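Local coordinates for protein phenol hydroxylase component phL (Pseudomonas stutzeri, PDB 3U52) that probably serves as a helical structural subunit of a multicomponent bacterial phenol hydroxylase, the monooxygenase that adds oxygen to phenol, at residues E290-Y294 and L310-R314; I286-P291 and L326-G330; T115-L119 and W237-A243; N106-R110 and I170-I174. All blocks are in the same frame, centred on the assembly; numbering follows the deposited sequence.

Contact 1. Residues E290-Y294 and L310-R314; sequences EPQAY and LNEAR
The axes of helical E290-Y294 and L310-R314 run antiparallel at 153° and approach no closer than 11.6 Å, so Y294 and R314, with CA atoms 7.4 Å apart, reach across on long side chains. R314 stays extended from CG to NE and grips E290 side-on. Its NE bonds E290 OE2 at 2.7 Å and its NH2 bonds E290 OE1 at 3.0 Å, both nearly straight, on the syn side of the carboxylate and some 20° out of its plane. Thus held, the guanidinium lies flat on the ring of Y294, the planes 18° apart, with R314 CZ 4.0 Å from the Y294 centroid, a cation-pi stack. L310 CD2 covers the opposite face in a CH-pi contact. At the ring's edge Y294 OH donates to N311 OD1 at 2.8 Å, ring and amide almost coplanar. A leucine in place of R314 would probably leave the E290 carboxylate without its counter-charge and the Y294 ring without the cation on the face away from L310. L221 and M225 of helix 211-240 also touch E290, largely apolar neighbours for a buried acid; the two-nitrogen clamp therefore probably keeps it ionised while tying the helices together.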
# COMPACT_ATOMS: atom_id res chain seq x y z
N GLU D 290 5.23 30.07 36.79
CA GLU D 290 4.48 30.93 35.86
C GLU D 290 4.99 32.40 35.79
O GLU D 290 5.10 32.96 34.69
CB GLU D 290 2.96 30.82 36.06
CG GLU D 290 2.13 31.62 35.07
CD GLU D 290 1.89 33.09 35.52
OE1 GLU D 290 2.51 33.51 36.52
OE2 GLU D 290 1.07 33.81 34.89
N PRO D 291 5.30 33.04 36.94
CA PRO D 291 5.84 34.40 36.91
C PRO D 291 7.25 34.46 36.31
O PRO D 291 7.66 35.50 35.85
CB PRO D 291 5.89 34.81 38.40
CG PRO D 291 4.97 33.86 39.10
CD PRO D 291 5.09 32.58 38.33
N GLN D 292 8.00 33.37 36.34
CA GLN D 292 9.30 33.36 35.66
C GLN D 292 9.14 33.33 34.14
O GLN D 292 9.92 33.95 33.43
CB GLN D 292 10.10 32.16 36.11
CG GLN D 292 10.51 32.26 37.56
CD GLN D 292 11.35 31.13 37.97
OE1 GLN D 292 12.46 30.96 37.46
NE2 GLN D 292 10.84 30.31 38.88
N ALA D 293 8.10 32.62 33.68
CA ALA D 293 7.71 32.58 32.27
C ALA D 293 7.27 33.95 31.78
O ALA D 293 7.69 34.41 30.70
CB ALA D 293 6.59 31.53 32.06
N TYR D 294 6.46 34.63 32.57
CA TYR D 294 6.03 35.99 32.27
C TYR D 294 7.19 36.97 32.25
O TYR D 294 7.34 37.78 31.32
CB TYR D 294 5.03 36.42 33.34
CG TYR D 294 4.60 37.86 33.24
CD1 TYR D 294 3.57 38.23 32.38
CD2 TYR D 294 5.25 38.86 33.99
CE1 TYR D 294 3.15 39.57 32.29
CE2 TYR D 294 4.86 40.21 33.90
CZ TYR D 294 3.80 40.55 33.06
OH TYR D 294 3.39 41.85 32.98
N LEU D 310 1.57 40.86 26.12
CA LEU D 310 1.93 39.83 27.13
C LEU D 310 0.88 39.66 28.24
O LEU D 310 0.61 38.54 28.69
CB LEU D 310 3.34 40.05 27.72
CG LEU D 310 3.80 38.95 28.70
CD1 LEU D 310 3.71 37.50 28.14
CD2 LEU D 310 5.21 39.22 29.21
N ASN D 311 0.26 40.76 28.67
CA ASN D 311 -0.74 40.67 29.73
C ASN D 311 -1.96 39.91 29.28
O ASN D 311 -2.53 39.14 30.04
CB ASN D 311 -1.09 42.05 30.29
CG ASN D 311 0.08 42.67 31.05
OD1 ASN D 311 0.95 41.95 31.60
ND2 ASN D 311 0.15 44.00 31.07
N GLU D 312 -2.32 40.09 28.01
CA GLU D 312 -3.42 39.31 27.42
C GLU D 312 -3.09 37.81 27.26
O GLU D 312 -3.98 36.98 27.37
CB GLU D 312 -3.80 39.86 26.06
CG GLU D 312 -4.33 41.27 26.09
CD GLU D 312 -4.63 41.76 24.69
OE1 GLU D 312 -3.89 41.34 23.78
OE2 GLU D 312 -5.61 42.53 24.51
N ALA D 313 -1.83 37.50 26.98
CA ALA D 313 -1.43 36.10 26.82
C ALA D 313 -1.45 35.44 28.18
O ALA D 313 -1.87 34.27 28.30
CB ALA D 313 -0.05 35.99 26.15
N ARG D 314 -1.07 36.20 29.22
CA ARG D 314 -1.12 35.70 30.58
C ARG D 314 -2.54 35.44 31.02
O ARG D 314 -2.83 34.48 31.74
CB ARG D 314 -0.41 36.67 31.54
CG ARG D 314 -0.14 36.09 32.88
CD ARG D 314 0.43 37.11 33.79
NE ARG D 314 1.20 36.47 34.86
CZ ARG D 314 1.99 37.12 35.69
NH1 ARG D 314 2.09 38.44 35.59
NH2 ARG D 314 2.66 36.46 36.64

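Contact 2. Residues I286-P291 and L326-G330; sequences IDHWEP and LQSRG
I286 meets L326, Q327 and S328 of the chain's late loop, and gives more surface to the contact than any other residue on the helix side. Its CB points toward the loop and splits the contact between two branches. CG2, set anti to the backbone N, comes down on the backbone of the loop, 3.4 Å from Q327 O, and lies 4.2 Å from S328 CB. The other branch starts at CG1, beside the backbone N, and runs on through a nearly extended chi2 (158°) to CD1, which ends 3.9 Å from L326 CD1 and about as close to L326 CB. The two apolar chains meet at a slant, and L321 of helix 307-322 also packs on I286.

One turn further along, E290 OE2 lies 4.0 Å from S328 OG, too far for a bond; its carboxylate is engaged by R314 instead. The end of R329 comes alongside P291, NE 4.3 Å from P291 CG, a loose contact of an exposed side chain whose pose a crystal neighbour may influence. The acids E290 and D287 lie a little beyond contact distance of its guanidinium, so any attraction would be weak and long-range.

The loop is also pinned from outside the pair: Q327 N bonds Q283 OE1, and S328 O bonds S318 OG. L326, Q327 and S328 have extended backbones, and R329 is the centre of an inverse gamma turn, with a weak G330 N to S328 O bond. This is a C-terminal tail laid in extended form against helices 276-302 and 307-322, ending in a tight turn.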
# COMPACT_ATOMS: atom_id res chain seq x y z
N ILE D 286 3.05 25.91 39.52
CA ILE D 286 2.62 27.14 38.79
C ILE D 286 3.04 28.45 39.52
O ILE D 286 3.49 29.41 38.90
CB ILE D 286 1.07 27.12 38.58
CG1 ILE D 286 0.65 25.96 37.67
CG2 ILE D 286 0.55 28.45 38.04
CD1 ILE D 286 -0.79 25.57 37.84
N ASP D 287 2.88 28.48 40.84
CA ASP D 287 3.27 29.66 41.64
C ASP D 287 4.75 29.97 41.51
O ASP D 287 5.14 31.13 41.43
CB ASP D 287 2.98 29.47 43.14
CG ASP D 287 1.50 29.41 43.48
OD1 ASP D 287 0.61 29.87 42.71
OD2 ASP D 287 1.22 28.89 44.58
N HIS D 288 5.58 28.93 41.54
CA HIS D 288 7.02 29.11 41.32
C HIS D 288 7.40 29.52 39.87
O HIS D 288 8.22 30.44 39.64
CB HIS D 288 7.78 27.86 41.75
CG HIS D 288 9.26 28.04 41.74
ND1 HIS D 288 9.91 28.93 42.57
CD2 HIS D 288 10.23 27.46 40.98
CE1 HIS D 288 11.21 28.89 42.33
NE2 HIS D 288 11.43 28.01 41.37
N TRP D 289 6.80 28.85 38.88
CA TRP D 289 7.30 28.99 37.51
C TRP D 289 6.55 29.93 36.62
O TRP D 289 7.15 30.52 35.73
CB TRP D 289 7.33 27.61 36.84
CG TRP D 289 8.35 26.67 37.37
CD1 TRP D 289 8.15 25.62 38.21
CD2 TRP D 289 9.73 26.65 37.03
NE1 TRP D 289 9.32 24.95 38.43
CE2 TRP D 289 10.30 25.56 37.70
CE3 TRP D 289 10.53 27.43 36.20
CZ2 TRP D 289 11.65 25.25 37.58
CZ3 TRP D 289 11.86 27.13 36.08
CH2 TRP D 289 12.41 26.04 36.77
N GLU D 290 5.23 30.07 36.79
CA GLU D 290 4.48 30.93 35.86
C GLU D 290 4.99 32.40 35.79
O GLU D 290 5.10 32.96 34.69
CB GLU D 290 2.96 30.82 36.06
CG GLU D 290 2.13 31.62 35.07
CD GLU D 290 1.89 33.09 35.52
OE1 GLU D 290 2.51 33.51 36.52
OE2 GLU D 290 1.07 33.81 34.89
N PRO D 291 5.30 33.04 36.94
CA PRO D 291 5.84 34.40 36.91
C PRO D 291 7.25 34.46 36.31
O PRO D 291 7.66 35.50 35.85
CB PRO D 291 5.89 34.81 38.40
CG PRO D 291 4.97 33.86 39.10
CD PRO D 291 5.09 32.58 38.33
N LEU D 326 -7.20 25.32 38.72
CA LEU D 326 -5.89 25.81 39.10
C LEU D 326 -5.81 27.30 38.85
O LEU D 326 -6.54 27.83 38.03
CB LEU D 326 -4.76 25.10 38.33
CG LEU D 326 -4.53 23.60 38.55
CD1 LEU D 326 -3.70 23.01 37.42
CD2 LEU D 326 -3.88 23.35 39.89
N GLN D 327 -4.89 27.97 39.54
CA GLN D 327 -4.86 29.42 39.55
C GLN D 327 -3.56 29.98 38.99
O GLN D 327 -2.49 29.44 39.23
CB GLN D 327 -5.03 29.93 40.98
CG GLN D 327 -5.58 31.35 41.07
CD GLN D 327 -7.06 31.40 41.46
OE1 GLN D 327 -7.95 31.19 40.62
NE2 GLN D 327 -7.33 31.70 42.74
N SER D 328 -3.69 31.06 38.24
CA SER D 328 -2.57 31.92 37.88
C SER D 328 -3.03 33.38 37.90
O SER D 328 -4.22 33.69 37.71
CB SER D 328 -1.93 31.52 36.54
OG SER D 328 -2.56 32.11 35.41
N ARG D 329 -2.07 34.27 38.13
CA ARG D 329 -2.36 35.66 38.44
C ARG D 329 -2.40 36.60 37.22
O ARG D 329 -1.75 37.66 37.23
CB ARG D 329 -1.38 36.16 39.52
CG ARG D 329 -0.91 35.04 40.50
CD ARG D 329 0.55 34.60 40.25
NE ARG D 329 1.48 35.28 41.17
CZ ARG D 329 1.84 36.56 41.11
NH1 ARG D 329 1.37 37.37 40.16
NH2 ARG D 329 2.69 37.03 42.03
N GLY D 330 -3.14 36.19 36.18
CA GLY D 330 -3.63 37.08 35.11
C GLY D 330 -5.16 37.11 35.13
O GLY D 330 -5.77 36.37 35.91

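Contact 3. Residues T115-L119 and W237-A243; sequences TQKQL and WFESQGA
Q118 leaves its helix with CG beside the backbone N (chi1 -75°) and an extended chain, whereas Q241 folds at chi2 (-55°), and the two amides meet with their planes nearly perpendicular. Q241 NE2 gives Q118 OE1 a weak hydrogen bond of 3.3 Å. The two NE2 atoms, on Q118 and Q241, are only 2.9 Å apart although both are donors, so the modelled turn of one amide is doubtful. A water adds a second link, donating to Q118 OE1 at 2.7 Å and to Q241 O at 2.8 Å. Q118 NE2 also comes 3.8 Å from W237 CH2. An alanine replacing Q118 would probably deprive this water of an acceptor and take away the weak hold on the Q241 amide.

Beside these polar groups the contact is apolar. L119 CD2 lies over one face of the F238 ring toward its rim, 4.2 Å from F238 CE2, while T115 CG2 lies 4.0 Å from A243 CB. Q241 N bonds F238 O from the face opposite A243 N. The chain can turn toward A243 because helix 211-240 ends in a Schellman motif: A243 N bonds F238 O, G242 N bonds E239 O, and G242 takes the characteristic positive phi.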
# COMPACT_ATOMS: atom_id res chain seq x y z
N THR D 115 14.72 46.15 9.09
CA THR D 115 13.65 45.18 9.25
C THR D 115 14.21 43.76 9.40
O THR D 115 13.73 42.98 10.22
CB THR D 115 12.70 45.24 8.07
OG1 THR D 115 12.24 46.58 7.92
CG2 THR D 115 11.53 44.32 8.26
N GLN D 116 15.24 43.43 8.63
CA GLN D 116 15.91 42.15 8.78
C GLN D 116 16.54 41.95 10.16
O GLN D 116 16.52 40.83 10.70
CB GLN D 116 16.97 41.98 7.72
CG GLN D 116 16.46 41.89 6.29
CD GLN D 116 17.59 41.84 5.29
OE1 GLN D 116 18.75 42.05 5.64
NE2 GLN D 116 17.28 41.54 4.04
N LYS D 117 17.10 43.02 10.74
CA LYS D 117 17.73 42.91 12.07
C LYS D 117 16.69 42.69 13.14
O LYS D 117 16.92 41.92 14.05
CB LYS D 117 18.62 44.11 12.38
CG LYS D 117 20.09 43.94 11.86
CD LYS D 117 20.19 43.44 10.38
CE LYS D 117 21.63 43.17 9.92
NZ LYS D 117 21.63 42.23 8.75
N GLN D 118 15.53 43.33 13.01
CA GLN D 118 14.39 43.09 13.88
C GLN D 118 13.97 41.61 13.87
O GLN D 118 13.56 41.10 14.89
CB GLN D 118 13.17 43.94 13.50
CG GLN D 118 13.26 45.43 13.89
CD GLN D 118 11.97 46.21 13.55
OE1 GLN D 118 11.64 46.40 12.38
NE2 GLN D 118 11.25 46.67 14.57
N LEU D 119 14.05 40.94 12.73
CA LEU D 119 13.73 39.50 12.69
C LEU D 119 14.81 38.67 13.35
O LEU D 119 14.52 37.72 14.08
CB LEU D 119 13.53 39.02 11.27
CG LEU D 119 12.33 39.61 10.51
CD1 LEU D 119 12.27 39.03 9.13
CD2 LEU D 119 11.00 39.39 11.25
N TRP D 237 1.70 42.56 14.77
CA TRP D 237 2.56 43.73 14.84
C TRP D 237 3.61 43.77 13.73
O TRP D 237 3.98 44.87 13.27
CB TRP D 237 3.19 43.79 16.23
CG TRP D 237 4.27 44.79 16.42
CD1 TRP D 237 4.13 46.11 16.77
CD2 TRP D 237 5.67 44.55 16.31
NE1 TRP D 237 5.37 46.71 16.87
CE2 TRP D 237 6.33 45.78 16.60
CE3 TRP D 237 6.44 43.43 15.99
CZ2 TRP D 237 7.72 45.91 16.57
CZ3 TRP D 237 7.82 43.56 15.97
CH2 TRP D 237 8.45 44.79 16.26
N PHE D 238 4.08 42.60 13.27
CA PHE D 238 5.02 42.55 12.11
C PHE D 238 4.52 43.32 10.88
O PHE D 238 5.30 43.86 10.10
CB PHE D 238 5.37 41.10 11.72
CG PHE D 238 6.34 40.44 12.65
CD1 PHE D 238 6.26 39.08 12.90
CD2 PHE D 238 7.32 41.17 13.30
CE1 PHE D 238 7.17 38.49 13.78
CE2 PHE D 238 8.23 40.57 14.18
CZ PHE D 238 8.15 39.25 14.42
N GLU D 239 3.20 43.36 10.72
CA GLU D 239 2.58 44.06 9.60
C GLU D 239 2.88 45.58 9.62
O GLU D 239 3.26 46.16 8.58
CB GLU D 239 1.07 43.76 9.59
CG GLU D 239 0.19 44.71 8.79
CD GLU D 239 -1.26 44.23 8.73
OE1 GLU D 239 -2.11 44.73 9.52
OE2 GLU D 239 -1.55 43.34 7.91
N SER D 240 2.73 46.19 10.80
CA SER D 240 3.10 47.57 11.07
C SER D 240 4.60 47.87 10.86
O SER D 240 5.00 49.03 10.69
CB SER D 240 2.67 47.94 12.50
OG SER D 240 3.54 47.41 13.50
N GLN D 241 5.43 46.82 10.86
CA GLN D 241 6.89 46.98 10.68
C GLN D 241 7.35 46.70 9.25
O GLN D 241 8.53 46.79 8.94
CB GLN D 241 7.65 46.02 11.61
CG GLN D 241 7.43 46.30 13.07
CD GLN D 241 7.75 47.73 13.43
OE1 GLN D 241 6.85 48.51 13.70
NE2 GLN D 241 9.02 48.09 13.38
N GLY D 242 6.41 46.35 8.38
CA GLY D 242 6.75 46.00 7.01
C GLY D 242 7.20 44.56 6.79
O GLY D 242 7.71 44.24 5.72
N ALA D 243 7.01 43.71 7.80
CA ALA D 243 7.53 42.33 7.77
C ALA D 243 6.43 41.28 7.61
O ALA D 243 6.63 40.10 7.94
CB ALA D 243 8.36 42.07 9.01
O HOH W 1 11.09 47.30 9.92

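Contact 4. Residues N106-R110 and I170-I174; sequences NLLTR and IALMI
Where L108 meets I170, M173 and I174 of the helix, no flat side chain takes part across the join; the guanidinium of R110 is faced by L107 CD2 of its own loop, 3.6 Å above the plane and toward the rim. The meeting is left to aliphatic branches and a sulfur. L108 CD1 is the common point. It touches I170 CG2 at 3.7 Å, M173 SD at 3.7 Å and I174 CG1 at 4.0 Å, so one methyl sits among three residues of the helix. M173 leaves its helix with CG anti to the backbone N (chi1 -156°) and crosses L108 at about a right angle, its sulfur also close to L108 CG. T109 turns its methyl to the helix, where the T109 and I174 CA atoms are 5.2 Å apart: T109 CG2 presses on the carbonyl oxygen M173 O, 3.2 Å away, a tight methyl-to-oxygen packing. V246 and L249 of helix 246-249 also pack on L108, and F99 and C102 of helix 81-105 on M173. With no polar bond between the two segments, this buried join depends on shape and on apolar surface withdrawn from water.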
# COMPACT_ATOMS: atom_id res chain seq x y z
N ASN D 106 12.27 36.64 -3.20
CA ASN D 106 13.08 37.53 -2.39
C ASN D 106 12.26 38.35 -1.43
O ASN D 106 12.55 39.53 -1.21
CB ASN D 106 13.93 38.44 -3.27
CG ASN D 106 14.80 37.67 -4.21
OD1 ASN D 106 15.56 36.79 -3.80
ND2 ASN D 106 14.69 37.99 -5.47
N LEU D 107 11.27 37.72 -0.84
CA LEU D 107 10.38 38.41 0.07
C LEU D 107 11.09 38.88 1.35
O LEU D 107 10.72 39.90 1.92
CB LEU D 107 9.14 37.55 0.37
CG LEU D 107 8.30 37.21 -0.89
CD1 LEU D 107 7.01 36.48 -0.53
CD2 LEU D 107 7.96 38.49 -1.67
N LEU D 108 12.12 38.14 1.78
CA LEU D 108 12.89 38.49 2.98
C LEU D 108 14.13 39.30 2.67
O LEU D 108 14.46 40.21 3.42
CB LEU D 108 13.30 37.24 3.76
CG LEU D 108 12.17 36.44 4.41
CD1 LEU D 108 12.78 35.52 5.47
CD2 LEU D 108 11.09 37.32 5.01
N THR D 109 14.82 38.96 1.58
CA THR D 109 16.05 39.67 1.22
C THR D 109 15.76 41.08 0.68
O THR D 109 16.61 41.96 0.79
CB THR D 109 16.91 38.89 0.21
OG1 THR D 109 16.11 38.59 -0.93
CG2 THR D 109 17.43 37.61 0.80
N ARG D 110 14.57 41.31 0.13
CA ARG D 110 14.18 42.67 -0.29
C ARG D 110 13.80 43.63 0.86
O ARG D 110 13.58 44.83 0.61
CB ARG D 110 13.04 42.63 -1.30
CG ARG D 110 11.67 42.76 -0.67
CD ARG D 110 10.65 42.60 -1.77
NE ARG D 110 9.27 42.69 -1.30
CZ ARG D 110 8.23 42.28 -2.03
NH1 ARG D 110 8.43 41.75 -3.24
NH2 ARG D 110 7.01 42.38 -1.54
N ILE D 170 14.64 30.83 8.05
CA ILE D 170 14.31 32.23 7.83
C ILE D 170 15.60 33.05 7.84
O ILE D 170 15.82 33.90 6.97
CB ILE D 170 13.38 32.74 8.94
CG1 ILE D 170 11.99 32.09 8.80
CG2 ILE D 170 13.34 34.26 8.94
CD1 ILE D 170 10.99 32.55 9.80
N ALA D 171 16.48 32.78 8.80
CA ALA D 171 17.74 33.50 8.87
C ALA D 171 18.60 33.19 7.67
O ALA D 171 19.22 34.11 7.11
CB ALA D 171 18.47 33.19 10.13
N LEU D 172 18.62 31.92 7.25
CA LEU D 172 19.36 31.51 6.08
C LEU D 172 18.82 32.15 4.81
O LEU D 172 19.58 32.42 3.87
CB LEU D 172 19.37 29.98 5.93
CG LEU D 172 20.30 29.31 6.94
CD1 LEU D 172 20.25 27.78 6.85
CD2 LEU D 172 21.78 29.81 6.79
N MET D 173 17.52 32.39 4.79
CA MET D 173 16.93 33.08 3.68
C MET D 173 17.46 34.50 3.66
O MET D 173 17.86 34.98 2.62
CB MET D 173 15.40 33.10 3.80
CG MET D 173 14.76 33.28 2.46
SD MET D 173 12.98 33.24 2.51
CE MET D 173 12.69 31.61 3.21
N ILE D 174 17.48 35.16 4.82
CA ILE D 174 17.96 36.55 4.93
C ILE D 174 19.42 36.72 4.56
O ILE D 174 19.77 37.76 3.96
CB ILE D 174 17.72 37.11 6.35
CG1 ILE D 174 16.23 37.32 6.57
CG2 ILE D 174 18.54 38.39 6.58
CD1 ILE D 174 15.82 37.59 8.01

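In the fold
Along the chain, contacts 3 and 4 come first and interleave: N106-R110, T115-L119, I170-I174, then W237-A243. Their centres are 12 Å apart and they touch, L119 packing on I174 and Q116 probably bonding L108 O, so the loop after helix 81-105 joins helices 113-122, 147-175 and 211-240 in one patch. Contacts 1 and 2, centres 9 Å apart, follow, both starting from helix 276-302 and sharing E290 and P291; contact 1 joins helix 307-322 to it and contact 2 adds the tail. The patches do not touch, centres lying 23 to 38 Å apart, but helix 211-240 passes by both. One binds earlier helices of the all-helical fold, the other its C-terminal end.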